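Local structure of sugar ABC transporter substrate-binding protein (Treponema pallidum subsp. pallidum, 5U2P) at residues A[329-332]-A[333-337]; A[362-365]-A[366-370]; A[42-45]-A[46-49]; A[253-256]-A[257-261]. The protein probably binds a solute, perhaps a sugar, in the periplasm for uptake by an ABC transporter, although its natural ligand has not been established. One frame throughout, in Å; residues are numbered along the deposited sequence.

Contact 1 (A[329-332]-A[333-337]); sequences ASAA and YQNSF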
ATOM      1  N   ALA A 329      -3.212 -20.947   6.196  1.00 20.71           N
ATOM      2  CA  ALA A 329      -3.731 -20.325   4.985  1.00 20.08           C
ATOM      3  C   ALA A 329      -5.175 -20.741   4.671  1.00 24.80           C
ATOM      4  O   ALA A 329      -5.844 -20.091   3.859  1.00 28.25           O
ATOM      5  CB  ALA A 329      -2.821 -20.677   3.805  1.00 20.24           C
ATOM      6  N   SER A 330      -5.631 -21.809   5.301  1.00 21.84           N
ATOM      7  CA  SER A 330      -6.949 -22.404   5.021  1.00 27.51           C
ATOM      8  C   SER A 330      -8.055 -21.425   5.385  1.00 33.73           C
ATOM      9  O   SER A 330      -7.878 -20.582   6.261  1.00 25.05           O
ATOM     10  CB  SER A 330      -7.133 -23.728   5.779  1.00 26.37           C
ATOM     11  OG  SER A 330      -7.398 -23.553   7.163  1.00 23.65           O
ATOM     12  N   ALA A 331      -9.194 -21.531   4.711  1.00 29.06           N
ATOM     13  CA  ALA A 331     -10.282 -20.572   4.907  1.00 36.34           C
ATOM     14  C   ALA A 331     -10.764 -20.570   6.361  1.00 31.27           C
ATOM     15  O   ALA A 331     -11.098 -19.516   6.912  1.00 28.60           O
ATOM     16  CB  ALA A 331     -11.430 -20.886   3.966  1.00 36.83           C
ATOM     17  N   ALA A 332     -10.777 -21.752   6.976  1.00 32.37           N
ATOM     18  CA  ALA A 332     -11.210 -21.898   8.365  1.00 33.22           C
ATOM     19  C   ALA A 332     -10.355 -21.071   9.313  1.00 36.02           C
ATOM     20  O   ALA A 332     -10.866 -20.412  10.224  1.00 29.68           O
ATOM     21  CB  ALA A 332     -11.177 -23.368   8.780  1.00 38.45           C
ATOM     22  N   TYR A 333      -9.045 -21.109   9.100  1.00 31.33           N
ATOM     23  CA  TYR A 333      -8.137 -20.360   9.955  1.00 23.89           C
ATOM     24  C   TYR A 333      -8.147 -18.874   9.637  1.00 25.99           C
ATOM     25  O   TYR A 333      -8.112 -18.049  10.547  1.00 28.05           O
ATOM     26  CB  TYR A 333      -6.732 -20.931   9.844  1.00 20.07           C
ATOM     27  CG  TYR A 333      -6.480 -22.132  10.739  1.00 21.29           C
ATOM     28  CD1 TYR A 333      -7.170 -23.324  10.562  1.00 23.08           C
ATOM     29  CD2 TYR A 333      -5.559 -22.069  11.772  1.00 22.82           C
ATOM     30  CE1 TYR A 333      -6.943 -24.397  11.381  1.00 27.71           C
ATOM     31  CE2 TYR A 333      -5.329 -23.143  12.594  1.00 26.54           C
ATOM     32  CZ  TYR A 333      -6.021 -24.307  12.391  1.00 34.26           C
ATOM     33  OH  TYR A 333      -5.783 -25.390  13.198  1.00 29.70           O
ATOM     34  N   GLN A 334      -8.196 -18.527   8.350  1.00 25.15           N
ATOM     35  CA  GLN A 334      -8.310 -17.126   7.970  1.00 25.44           C
ATOM     36  C   GLN A 334      -9.591 -16.507   8.542  1.00 23.82           C
ATOM     37  O   GLN A 334      -9.576 -15.363   9.005  1.00 25.21           O
ATOM     38  CB  GLN A 334      -8.288 -16.962   6.446  1.00 27.61           C
ATOM     39  CG  GLN A 334      -6.931 -17.255   5.811  1.00 24.39           C
ATOM     40  CD  GLN A 334      -5.858 -16.340   6.354  1.00 19.99           C
ATOM     41  OE1 GLN A 334      -5.969 -15.116   6.262  1.00 20.88           O
ATOM     42  NE2 GLN A 334      -4.828 -16.927   6.962  1.00 25.44           N
ATOM     43  N   ASN A 335     -10.685 -17.260   8.512  1.00 27.21           N
ATOM     44  CA  ASN A 335     -11.957 -16.737   9.014  1.00 30.88           C
ATOM     45  C   ASN A 335     -11.896 -16.476  10.519  1.00 29.58           C
ATOM     46  O   ASN A 335     -12.318 -15.425  10.991  1.00 34.92           O
ATOM     47  CB  ASN A 335     -13.095 -17.691   8.672  1.00 35.50           C
ATOM     48  CG  ASN A 335     -13.548 -17.556   7.230  1.00 51.54           C
ATOM     49  OD1 ASN A 335     -13.516 -16.464   6.658  1.00 52.97           O
ATOM     50  ND2 ASN A 335     -13.971 -18.663   6.633  1.00 44.66           N
ATOM     51  N   SER A 336     -11.322 -17.415  11.257  1.00 26.69           N
ATOM     52  CA  SER A 336     -11.100 -17.246  12.683  1.00 39.07           C
ATOM     53  C   SER A 336     -10.172 -16.073  12.969  1.00 39.50           C
ATOM     54  O   SER A 336     -10.461 -15.216  13.805  1.00 31.84           O
ATOM     55  CB  SER A 336     -10.532 -18.540  13.267  1.00 46.82           C
ATOM     56  OG  SER A 336     -10.229 -18.397  14.638  1.00 67.30           O
ATOM     57  N   PHE A 337      -9.067 -16.008  12.241  1.00 30.21           N
ATOM     58  CA  PHE A 337      -8.088 -14.953  12.425  1.00 24.34           C
ATOM     59  C   PHE A 337      -8.675 -13.554  12.248  1.00 26.05           C
ATOM     60  O   PHE A 337      -8.366 -12.638  13.014  1.00 30.23           O
ATOM     61  CB  PHE A 337      -6.931 -15.205  11.438  1.00 25.91           C
ATOM     62  CG  PHE A 337      -5.776 -14.248  11.561  1.00 26.74           C
ATOM     63  CD1 PHE A 337      -5.170 -14.016  12.778  1.00 27.91           C
ATOM     64  CD2 PHE A 337      -5.261 -13.622  10.431  1.00 27.56           C
ATOM     65  CE1 PHE A 337      -4.094 -13.158  12.881  1.00 28.77           C
ATOM     66  CE2 PHE A 337      -4.182 -12.751  10.528  1.00 24.94           C
ATOM     67  CZ  PHE A 337      -3.597 -12.522  11.752  1.00 32.05           C
TER
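With S330 chi1 at 76°, OG lies between its own backbone N and carbonyl carbon, while Y333 carries CG beside its backbone N (chi1 -84°); the two torsions bring hydroxyl and ring together at the start of helix 331-337, where S330 is the N-cap residue. OG stands 3.4 Å from Y333 CD1, approaching the ring obliquely, but its hydrogen bond runs back to V327 O in helix 318-329. The backbone of the cap residue opens the new helix: S330 O accepts from Q334 N at 2.9 Å with an N-H...O angle of 174°, and more weakly from Y333 N. The next bonds follow in helical order, N335 N to A331 O at 2.8 Å and S336 N to A332 O at 3.2 Å. Q334 ties the two helices to each other. CG, beside the backbone N, lies 3.6 Å from A329 O, and a bend at chi2 then turns the amide so that NE2 bonds to L328 O. N335 ND2 also lies close to A331 O, yet the angle is too poor for a bond; OD1 of this residue instead has a weak bond from T351 N. On the side facing helix 45-58, the Y333 ring receives the cation of K53. At its CD1 the same ring meets the methyl of A332, with 4.4 Å between A332 CB and Y333 CD1.

Contact 2 (A[362-365]-A[366-370]); sequences LFKS and HIEKG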
ATOM      1  N   LEU A 362     -14.070  -1.670  -6.374  1.00 33.95           N
ATOM      2  CA  LEU A 362     -12.637  -1.796  -6.623  1.00 30.22           C
ATOM      3  C   LEU A 362     -12.107  -3.102  -6.052  1.00 30.77           C
ATOM      4  O   LEU A 362     -11.127  -3.662  -6.548  1.00 30.13           O
ATOM      5  CB  LEU A 362     -11.878  -0.607  -6.024  1.00 29.92           C
ATOM      6  CG  LEU A 362     -11.952   0.718  -6.807  1.00 29.62           C
ATOM      7  CD1 LEU A 362     -11.227   1.849  -6.057  1.00 32.58           C
ATOM      8  CD2 LEU A 362     -11.414   0.584  -8.231  1.00 32.07           C
ATOM      9  N   PHE A 363     -12.747  -3.597  -5.005  1.00 28.99           N
ATOM     10  CA  PHE A 363     -12.327  -4.878  -4.473  1.00 32.21           C
ATOM     11  C   PHE A 363     -12.545  -5.982  -5.512  1.00 30.03           C
ATOM     12  O   PHE A 363     -11.660  -6.815  -5.731  1.00 28.90           O
ATOM     13  CB  PHE A 363     -13.063  -5.205  -3.181  1.00 32.22           C
ATOM     14  CG  PHE A 363     -12.553  -6.443  -2.510  1.00 34.04           C
ATOM     15  CD1 PHE A 363     -11.383  -6.407  -1.764  1.00 45.98           C
ATOM     16  CD2 PHE A 363     -13.215  -7.646  -2.654  1.00 34.77           C
ATOM     17  CE1 PHE A 363     -10.897  -7.543  -1.152  1.00 30.92           C
ATOM     18  CE2 PHE A 363     -12.736  -8.789  -2.045  1.00 37.93           C
ATOM     19  CZ  PHE A 363     -11.566  -8.730  -1.289  1.00 33.37           C
ATOM     20  N   LYS A 364     -13.710  -5.981  -6.160  1.00 33.15           N
ATOM     21  CA  LYS A 364     -14.018  -6.979  -7.179  1.00 44.84           C
ATOM     22  C   LYS A 364     -13.236  -6.767  -8.472  1.00 38.16           C
ATOM     23  O   LYS A 364     -12.817  -7.735  -9.100  1.00 34.44           O
ATOM     24  CB  LYS A 364     -15.519  -6.985  -7.499  1.00 51.90           C
ATOM     25  CG  LYS A 364     -16.419  -7.246  -6.303  1.00 57.10           C
ATOM     26  CD  LYS A 364     -16.124  -8.591  -5.645  1.00 68.87           C
ATOM     27  CE  LYS A 364     -17.035  -8.831  -4.446  1.00 86.93           C
ATOM     28  NZ  LYS A 364     -16.638 -10.032  -3.650  1.00 79.29           N
ATOM     29  N   SER A 365     -13.046  -5.514  -8.883  1.00 34.25           N
ATOM     30  CA  SER A 365     -12.399  -5.243 -10.164  1.00 31.65           C
ATOM     31  C   SER A 365     -10.876  -5.348 -10.125  1.00 43.72           C
ATOM     32  O   SER A 365     -10.260  -5.722 -11.120  1.00 36.96           O
ATOM     33  CB  SER A 365     -12.793  -3.854 -10.675  1.00 38.08           C
ATOM     34  OG  SER A 365     -12.466  -2.826  -9.755  1.00 38.64           O
ATOM     35  N   HIS A 366     -10.267  -5.009  -8.991  1.00 29.77           N
ATOM     36  CA  HIS A 366      -8.818  -4.954  -8.914  1.00 27.06           C
ATOM     37  C   HIS A 366      -8.239  -5.789  -7.777  1.00 23.17           C
ATOM     38  O   HIS A 366      -7.386  -6.644  -8.025  1.00 28.23           O
ATOM     39  CB  HIS A 366      -8.362  -3.499  -8.782  1.00 28.03           C
ATOM     40  CG  HIS A 366      -8.531  -2.701 -10.037  1.00 32.66           C
ATOM     41  ND1 HIS A 366      -9.747  -2.182 -10.434  1.00 32.87           N
ATOM     42  CD2 HIS A 366      -7.637  -2.326 -10.981  1.00 30.62           C
ATOM     43  CE1 HIS A 366      -9.594  -1.526 -11.570  1.00 40.20           C
ATOM     44  NE2 HIS A 366      -8.322  -1.590 -11.919  1.00 35.67           N
ATOM     45  N   ILE A 367      -8.683  -5.567  -6.547  1.00 28.52           N
ATOM     46  CA  ILE A 367      -7.976  -6.173  -5.417  1.00 25.52           C
ATOM     47  C   ILE A 367      -8.097  -7.700  -5.480  1.00 29.93           C
ATOM     48  O   ILE A 367      -7.103  -8.411  -5.339  1.00 28.49           O
ATOM     49  CB  ILE A 367      -8.485  -5.627  -4.058  1.00 26.97           C
ATOM     50  CG1 ILE A 367      -8.263  -4.106  -3.982  1.00 28.76           C
ATOM     51  CG2 ILE A 367      -7.759  -6.332  -2.910  1.00 31.33           C
ATOM     52  CD1 ILE A 367      -9.005  -3.392  -2.829  1.00 29.61           C
ATOM     53  N   GLU A 368      -9.293  -8.208  -5.745  1.00 27.11           N
ATOM     54  CA  GLU A 368      -9.494  -9.658  -5.783  1.00 33.91           C
ATOM     55  C   GLU A 368      -8.701 -10.330  -6.905  1.00 40.65           C
ATOM     56  O   GLU A 368      -8.402 -11.524  -6.835  1.00 35.40           O
ATOM     57  CB  GLU A 368     -10.979  -9.987  -5.930  1.00 38.65           C
ATOM     58  CG  GLU A 368     -11.538 -10.736  -4.747  1.00 48.64           C
ATOM     59  CD  GLU A 368     -13.025 -11.017  -4.872  1.00 62.59           C
ATOM     60  OE1 GLU A 368     -13.636 -10.611  -5.886  1.00 51.17           O
ATOM     61  OE2 GLU A 368     -13.580 -11.646  -3.948  1.00 67.92           O
ATOM     62  N   LYS A 369      -8.350  -9.548  -7.921  1.00 36.98           N
ATOM     63  CA  LYS A 369      -7.628 -10.045  -9.083  1.00 28.82           C
ATOM     64  C   LYS A 369      -6.141  -9.767  -8.988  1.00 27.92           C
ATOM     65  O   LYS A 369      -5.386 -10.049  -9.920  1.00 30.49           O
ATOM     66  CB  LYS A 369      -8.179  -9.411 -10.360  1.00 43.07           C
ATOM     67  CG  LYS A 369      -9.693  -9.531 -10.503  1.00 41.52           C
ATOM     68  CD  LYS A 369     -10.175  -9.074 -11.869  1.00 48.86           C
ATOM     69  CE  LYS A 369     -11.677  -9.237 -12.011  1.00 50.64           C
ATOM     70  NZ  LYS A 369     -12.132  -8.911 -13.390  1.00 62.87           N
ATOM     71  N   GLY A 370      -5.715  -9.194  -7.868  1.00 25.60           N
ATOM     72  CA  GLY A 370      -4.307  -8.924  -7.655  1.00 24.54           C
ATOM     73  C   GLY A 370      -3.741  -7.766  -8.458  1.00 23.83           C
ATOM     74  O   GLY A 370      -2.513  -7.626  -8.557  1.00 26.59           O
TER
HETATM   75  O   HOH W   1     -13.161 -10.458  -8.558  1.00 40.27           O
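F363 and I367 cross at about a right angle, F363 CD1 lying 3.8 Å from I367 CB, in the last turns of helix 360-367, which widens to a pi-type turn and closes in a Schellman motif at G370. The widening appears at L362 O, which takes both H366 N and I367 N, and at F363 O, which accepts from E368 N, five residues on, at 2.7 Å. F363 also meets E368 obliquely: CE2 touches CG and OE2 of the glutamate, and ring and carboxylate planes stand 48° apart. K364 runs alongside E368, pointing the same way. Their charges make only a long salt bridge, 3.5 Å from K364 NZ to E368 OE2, and a water links the backbone to the other oxygen by donating to K364 O and to E368 OE1. On another side of the helix the H366 ring holds S365 OG in its plane, ND1 donating to OG at 2.9 Å, while S365 O lies over one ring face. OG bonds in turn to A361 O, and NE2 to Q297 O; acceptors at both ring nitrogens would favour a protonated imidazole. L362 and I367 turn apolar groups onto strand 138-145 of the six-stranded sheet. L362 also sends CD2 to the histidine, 3.9 Å from H366 ND1.

Contact 3 (A[42-45]-A[46-49]); sequences HYSS and GLQN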
ATOM      1  N   HIS A  42       2.844  -7.353  17.580  1.00 44.67           N
ATOM      2  CA  HIS A  42       2.157  -8.057  16.504  1.00 35.36           C
ATOM      3  C   HIS A  42       1.666  -9.430  16.959  1.00 35.49           C
ATOM      4  O   HIS A  42       1.001 -10.136  16.198  1.00 39.12           O
ATOM      5  CB  HIS A  42       3.077  -8.194  15.286  1.00 39.73           C
ATOM      6  CG  HIS A  42       3.326  -6.898  14.577  1.00 47.73           C
ATOM      7  ND1 HIS A  42       4.252  -6.766  13.565  1.00 40.25           N
ATOM      8  CD2 HIS A  42       2.771  -5.673  14.740  1.00 59.03           C
ATOM      9  CE1 HIS A  42       4.253  -5.518  13.130  1.00 41.38           C
ATOM     10  NE2 HIS A  42       3.364  -4.834  13.826  1.00 55.26           N
ATOM     11  N   TYR A  43       2.007  -9.815  18.188  1.00 41.88           N
ATOM     12  CA  TYR A  43       1.559 -11.096  18.742  1.00 33.86           C
ATOM     13  C   TYR A  43       0.155 -10.929  19.287  1.00 48.42           C
ATOM     14  O   TYR A  43      -0.069 -10.929  20.499  1.00 41.54           O
ATOM     15  CB  TYR A  43       2.514 -11.591  19.828  1.00 46.14           C
ATOM     16  CG  TYR A  43       2.219 -12.989  20.337  1.00 40.46           C
ATOM     17  CD1 TYR A  43       1.782 -13.992  19.475  1.00 46.85           C
ATOM     18  CD2 TYR A  43       2.407 -13.314  21.675  1.00 53.60           C
ATOM     19  CE1 TYR A  43       1.524 -15.275  19.940  1.00 43.26           C
ATOM     20  CE2 TYR A  43       2.154 -14.589  22.148  1.00 48.44           C
ATOM     21  CZ  TYR A  43       1.715 -15.567  21.277  1.00 55.94           C
ATOM     22  OH  TYR A  43       1.458 -16.835  21.753  1.00 51.46           O
ATOM     23  N   SER A  44      -0.784 -10.774  18.366  1.00 57.07           N
ATOM     24  CA  SER A  44      -2.160 -10.443  18.701  1.00 65.18           C
ATOM     25  C   SER A  44      -2.922 -11.629  19.273  1.00 70.19           C
ATOM     26  O   SER A  44      -2.450 -12.770  19.243  1.00 41.37           O
ATOM     27  CB  SER A  44      -2.876  -9.932  17.454  1.00 69.17           C
ATOM     28  OG  SER A  44      -2.887 -10.933  16.445  1.00 46.59           O
ATOM     29  N   SER A  45      -4.113 -11.359  19.791  1.00 58.07           N
ATOM     30  CA  SER A  45      -4.996 -12.435  20.204  1.00 67.04           C
ATOM     31  C   SER A  45      -5.317 -13.290  18.978  1.00 54.28           C
ATOM     32  O   SER A  45      -5.490 -14.502  19.093  1.00 40.65           O
ATOM     33  CB  SER A  45      -6.274 -11.889  20.857  1.00 70.46           C
ATOM     34  OG  SER A  45      -6.839 -10.836  20.097  1.00 68.97           O
ATOM     35  N   GLY A  46      -5.356 -12.657  17.804  1.00 52.16           N
ATOM     36  CA  GLY A  46      -5.612 -13.364  16.561  1.00 43.70           C
ATOM     37  C   GLY A  46      -4.615 -14.488  16.347  1.00 33.98           C
ATOM     38  O   GLY A  46      -4.994 -15.653  16.167  1.00 35.75           O
ATOM     39  N   LEU A  47      -3.334 -14.145  16.375  1.00 31.86           N
ATOM     40  CA  LEU A  47      -2.285 -15.145  16.201  1.00 38.84           C
ATOM     41  C   LEU A  47      -2.208 -16.128  17.370  1.00 52.93           C
ATOM     42  O   LEU A  47      -1.895 -17.298  17.178  1.00 32.76           O
ATOM     43  CB  LEU A  47      -0.927 -14.482  16.016  1.00 34.96           C
ATOM     44  CG  LEU A  47      -0.645 -13.887  14.636  1.00 38.71           C
ATOM     45  CD1 LEU A  47       0.751 -13.312  14.599  1.00 35.26           C
ATOM     46  CD2 LEU A  47      -0.824 -14.911  13.518  1.00 33.74           C
ATOM     47  N   GLN A  48      -2.475 -15.669  18.583  1.00 39.12           N
ATOM     48  CA  GLN A  48      -2.437 -16.577  19.727  1.00 28.45           C
ATOM     49  C   GLN A  48      -3.422 -17.702  19.545  1.00 45.70           C
ATOM     50  O   GLN A  48      -3.087 -18.864  19.737  1.00 42.34           O
ATOM     51  CB  GLN A  48      -2.746 -15.828  21.023  1.00 41.90           C
ATOM     52  CG  GLN A  48      -1.614 -14.950  21.511  1.00 58.10           C
ATOM     53  CD  GLN A  48      -2.050 -14.037  22.640  1.00 77.91           C
ATOM     54  OE1 GLN A  48      -2.811 -14.445  23.516  1.00 58.22           O
ATOM     55  NE2 GLN A  48      -1.584 -12.793  22.616  1.00 74.80           N
ATOM     56  N   ASN A  49      -4.641 -17.342  19.166  1.00 40.34           N
ATOM     57  CA  ASN A  49      -5.705 -18.316  19.032  1.00 51.59           C
ATOM     58  C   ASN A  49      -5.445 -19.200  17.830  1.00 39.72           C
ATOM     59  O   ASN A  49      -5.796 -20.379  17.834  1.00 43.35           O
ATOM     60  CB  ASN A  49      -7.059 -17.615  18.923  1.00 58.62           C
ATOM     61  CG  ASN A  49      -7.439 -16.889  20.212  1.00 63.09           C
ATOM     62  OD1 ASN A  49      -6.975 -17.247  21.293  1.00 53.95           O
ATOM     63  ND2 ASN A  49      -8.275 -15.864  20.097  1.00 52.22           N
TER
HETATM   64  O   HOH W   2      -5.986 -10.072  16.635  1.00 41.81           O
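Q48 lays its CG over one face of the Y43 ring, a CH-pi contact with CG 3.7 Å from the ring centroid and 25° off the normal. The two side chains cross at about a right angle, and CG comes nearest to Y43 CZ, toward the rim. Extended beyond CG, the glutamine then carries its amide back to the tyrosine's own backbone: NE2 donates to Y43 O at 3.2 Å, from above the carbonyl plane although the oxygen lies in the plane of the amide. One side chain thus grips both the ring and the carbonyl of Y43, which is the centre of an inverse gamma turn. This turn leads from strand 33-39 into helix 45-58, the first half of a right-handed beta-alpha-beta crossover to the parallel strand 61-67, and the Y43 ring rests on I38, V64 and T66 of those strands. S44 is the N-cap: its OG accepts from L47 N at 3.2 Å, and a water accepts a hydrogen bond from G46 N. S45, in the first turn, gives its O to N49 N at 3.0 Å, while its hydroxyl, held between backbone N and carbonyl carbon (chi1 47°), bonds to E340. The carboxylate of E340 also receives a weak bond from N49 ND2. L47 reaches back along the loop, its CD1 3.6 Å from H42 O.

Contact 4 (A[253-256]-A[257-261]); sequences EIIH and DFTRD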
ATOM      1  N   GLU A 253      -8.366  17.209   9.205  1.00 19.76           N
ATOM      2  CA  GLU A 253      -8.992  18.349   8.561  1.00 20.40           C
ATOM      3  C   GLU A 253      -9.780  17.927   7.324  1.00 20.67           C
ATOM      4  O   GLU A 253     -10.885  18.399   7.098  1.00 19.97           O
ATOM      5  CB  GLU A 253      -7.935  19.400   8.212  1.00 25.30           C
ATOM      6  CG  GLU A 253      -7.262  19.941   9.454  1.00 24.66           C
ATOM      7  CD  GLU A 253      -6.201  20.981   9.162  1.00 30.60           C
ATOM      8  OE1 GLU A 253      -5.096  20.598   8.716  1.00 31.10           O
ATOM      9  OE2 GLU A 253      -6.470  22.184   9.386  1.00 26.45           O
ATOM     10  N   ILE A 254      -9.234  17.005   6.545  1.00 20.15           N
ATOM     11  CA  ILE A 254      -9.956  16.434   5.416  1.00 20.38           C
ATOM     12  C   ILE A 254     -11.244  15.773   5.887  1.00 21.45           C
ATOM     13  O   ILE A 254     -12.296  15.977   5.294  1.00 19.95           O
ATOM     14  CB  ILE A 254      -9.086  15.390   4.670  1.00 22.84           C
ATOM     15  CG1 ILE A 254      -7.903  16.054   3.969  1.00 39.46           C
ATOM     16  CG2 ILE A 254      -9.921  14.545   3.703  1.00 21.86           C
ATOM     17  CD1 ILE A 254      -8.256  17.065   2.949  1.00 33.96           C
ATOM     18  N   ILE A 255     -11.164  14.967   6.941  1.00 17.96           N
ATOM     19  CA  ILE A 255     -12.343  14.303   7.465  1.00 18.00           C
ATOM     20  C   ILE A 255     -13.394  15.328   7.901  1.00 20.86           C
ATOM     21  O   ILE A 255     -14.598  15.191   7.598  1.00 19.59           O
ATOM     22  CB  ILE A 255     -11.979  13.376   8.648  1.00 19.29           C
ATOM     23  CG1 ILE A 255     -11.078  12.234   8.172  1.00 24.91           C
ATOM     24  CG2 ILE A 255     -13.242  12.817   9.291  1.00 25.28           C
ATOM     25  CD1 ILE A 255     -10.375  11.492   9.286  1.00 25.50           C
ATOM     26  N   HIS A 256     -12.939  16.347   8.618  1.00 19.30           N
ATOM     27  CA  HIS A 256     -13.818  17.398   9.098  1.00 22.06           C
ATOM     28  C   HIS A 256     -14.564  18.050   7.950  1.00 19.98           C
ATOM     29  O   HIS A 256     -15.797  18.192   7.995  1.00 19.19           O
ATOM     30  CB  HIS A 256     -13.024  18.444   9.859  1.00 21.53           C
ATOM     31  CG  HIS A 256     -13.862  19.518  10.453  1.00 20.11           C
ATOM     32  ND1 HIS A 256     -14.292  20.607   9.733  1.00 25.48           N
ATOM     33  CD2 HIS A 256     -14.334  19.682  11.710  1.00 14.23           C
ATOM     34  CE1 HIS A 256     -15.014  21.384  10.522  1.00 18.53           C
ATOM     35  NE2 HIS A 256     -15.026  20.860  11.731  1.00 23.23           N
ATOM     36  N   ASP A 257     -13.828  18.411   6.898  1.00 17.80           N
ATOM     37  CA  ASP A 257     -14.438  19.088   5.764  1.00 17.01           C
ATOM     38  C   ASP A 257     -15.268  18.141   4.880  1.00 19.48           C
ATOM     39  O   ASP A 257     -16.327  18.532   4.370  1.00 21.02           O
ATOM     40  CB  ASP A 257     -13.363  19.796   4.927  1.00 14.90           C
ATOM     41  CG  ASP A 257     -12.707  20.963   5.659  1.00 32.85           C
ATOM     42  OD1 ASP A 257     -13.304  21.485   6.624  1.00 23.97           O
ATOM     43  OD2 ASP A 257     -11.585  21.365   5.256  1.00 30.10           O
ATOM     44  N   PHE A 258     -14.808  16.907   4.691  1.00 18.25           N
ATOM     45  CA  PHE A 258     -15.515  15.981   3.816  1.00 19.97           C
ATOM     46  C   PHE A 258     -16.877  15.652   4.387  1.00 19.98           C
ATOM     47  O   PHE A 258     -17.858  15.574   3.639  1.00 20.28           O
ATOM     48  CB  PHE A 258     -14.696  14.697   3.596  1.00 22.06           C
ATOM     49  CG  PHE A 258     -15.032  13.981   2.320  1.00 17.39           C
ATOM     50  CD1 PHE A 258     -16.242  13.299   2.182  1.00 16.96           C
ATOM     51  CD2 PHE A 258     -14.150  14.000   1.254  1.00 20.37           C
ATOM     52  CE1 PHE A 258     -16.539  12.637   0.999  1.00 22.02           C
ATOM     53  CE2 PHE A 258     -14.438  13.354   0.080  1.00 22.91           C
ATOM     54  CZ  PHE A 258     -15.626  12.664  -0.056  1.00 20.47           C
ATOM     55  N   THR A 259     -16.950  15.471   5.707  1.00 18.90           N
ATOM     56  CA  THR A 259     -18.210  15.088   6.336  1.00 17.13           C
ATOM     57  C   THR A 259     -19.165  16.265   6.422  1.00 19.23           C
ATOM     58  O   THR A 259     -20.328  16.078   6.786  1.00 20.60           O
ATOM     59  CB  THR A 259     -18.016  14.477   7.752  1.00 19.60           C
ATOM     60  OG1 THR A 259     -17.339  15.391   8.629  1.00 21.77           O
ATOM     61  CG2 THR A 259     -17.228  13.195   7.677  1.00 18.99           C
ATOM     62  N   ARG A 260     -18.675  17.475   6.113  1.00 19.53           N
ATOM     63  CA  ARG A 260     -19.524  18.676   6.035  1.00 20.09           C
ATOM     64  C   ARG A 260     -19.805  19.121   4.590  1.00 24.54           C
ATOM     65  O   ARG A 260     -20.195  20.264   4.333  1.00 25.01           O
ATOM     66  CB  ARG A 260     -18.885  19.812   6.832  1.00 22.21           C
ATOM     67  CG  ARG A 260     -18.941  19.579   8.330  1.00 18.21           C
ATOM     68  CD  ARG A 260     -18.036  20.491   9.111  1.00 23.02           C
ATOM     69  NE  ARG A 260     -18.221  20.323  10.542  1.00 20.92           N
ATOM     70  CZ  ARG A 260     -17.826  19.263  11.244  1.00 21.26           C
ATOM     71  NH1 ARG A 260     -17.207  18.250  10.658  1.00 20.85           N
ATOM     72  NH2 ARG A 260     -18.069  19.214  12.550  1.00 24.13           N
ATOM     73  N   ASP A 261     -19.637  18.196   3.658  1.00 19.45           N
ATOM     74  CA  ASP A 261     -19.942  18.417   2.243  1.00 24.20           C
ATOM     75  C   ASP A 261     -19.130  19.580   1.660  1.00 31.00           C
ATOM     76  O   ASP A 261     -19.603  20.299   0.774  1.00 25.11           O
ATOM     77  CB  ASP A 261     -21.453  18.683   2.027  1.00 25.97           C
ATOM     78  CG  ASP A 261     -22.339  17.473   2.311  1.00 43.50           C
ATOM     79  OD1 ASP A 261     -21.847  16.357   2.568  1.00 32.79           O
ATOM     80  OD2 ASP A 261     -23.569  17.644   2.246  1.00 38.49           O
TER
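I255 O is gripped twice by T259, by OG1 at 2.9 Å and by the backbone N at 3.0 Å, the two donors arriving from opposite faces of the carbonyl plane. They fasten the last turn of helix 251-258, which ends in a Schellman motif with D261 at the C-prime position. One residue earlier F258 N bonds to I254 O at 2.7 Å, and the F258 side chain leads inward to I263 and Y266 of strand 263-267. On the exposed side the R260 guanidinium lies flat on the H256 ring, centres 3.5 Å apart and planes only 6° from parallel. H256 chi1, -177°, sets the ring anti to its backbone N and beside the R260 chain, which runs extended from CG to NE. R260 NH1 also donates to H256 O at 3.0 Å, so that backbone and ring of one residue hold the guanidinium. At the ring's edge, in plane, D257 OD1 takes a weak bond from ND1. With NE2 beneath the guanidinium carbon (H256 NE2 to R260 CZ 3.3 Å), the stacked cation would disfavour a second charge on the ring, and the carboxylate of D257 at its edge would partly offset this; the weak bond fits a proton on ND1.

Contacts 1 and 3 begin helices, contacts 2 and 4 end them. The first pair is joined in space: the F337 ring of contact 1 packs on G46 and L47 of contact 3, so helices 331-337 and 45-58 meet beside the five-stranded sheet. The other two border the six-stranded sheet, contact 2 against strands 138-145 and 300-303, contact 4 against 263-267; their centres lie about 28 Å apart. Each contact is partly buried. Contact 2 lies nearest the chain's centre, about 14 Å between centres, and has the most buried residues; contact 4 carries its stack on the surface. Serines serve the helix starts, whereas Schellman turns and charged side chains mark the ends.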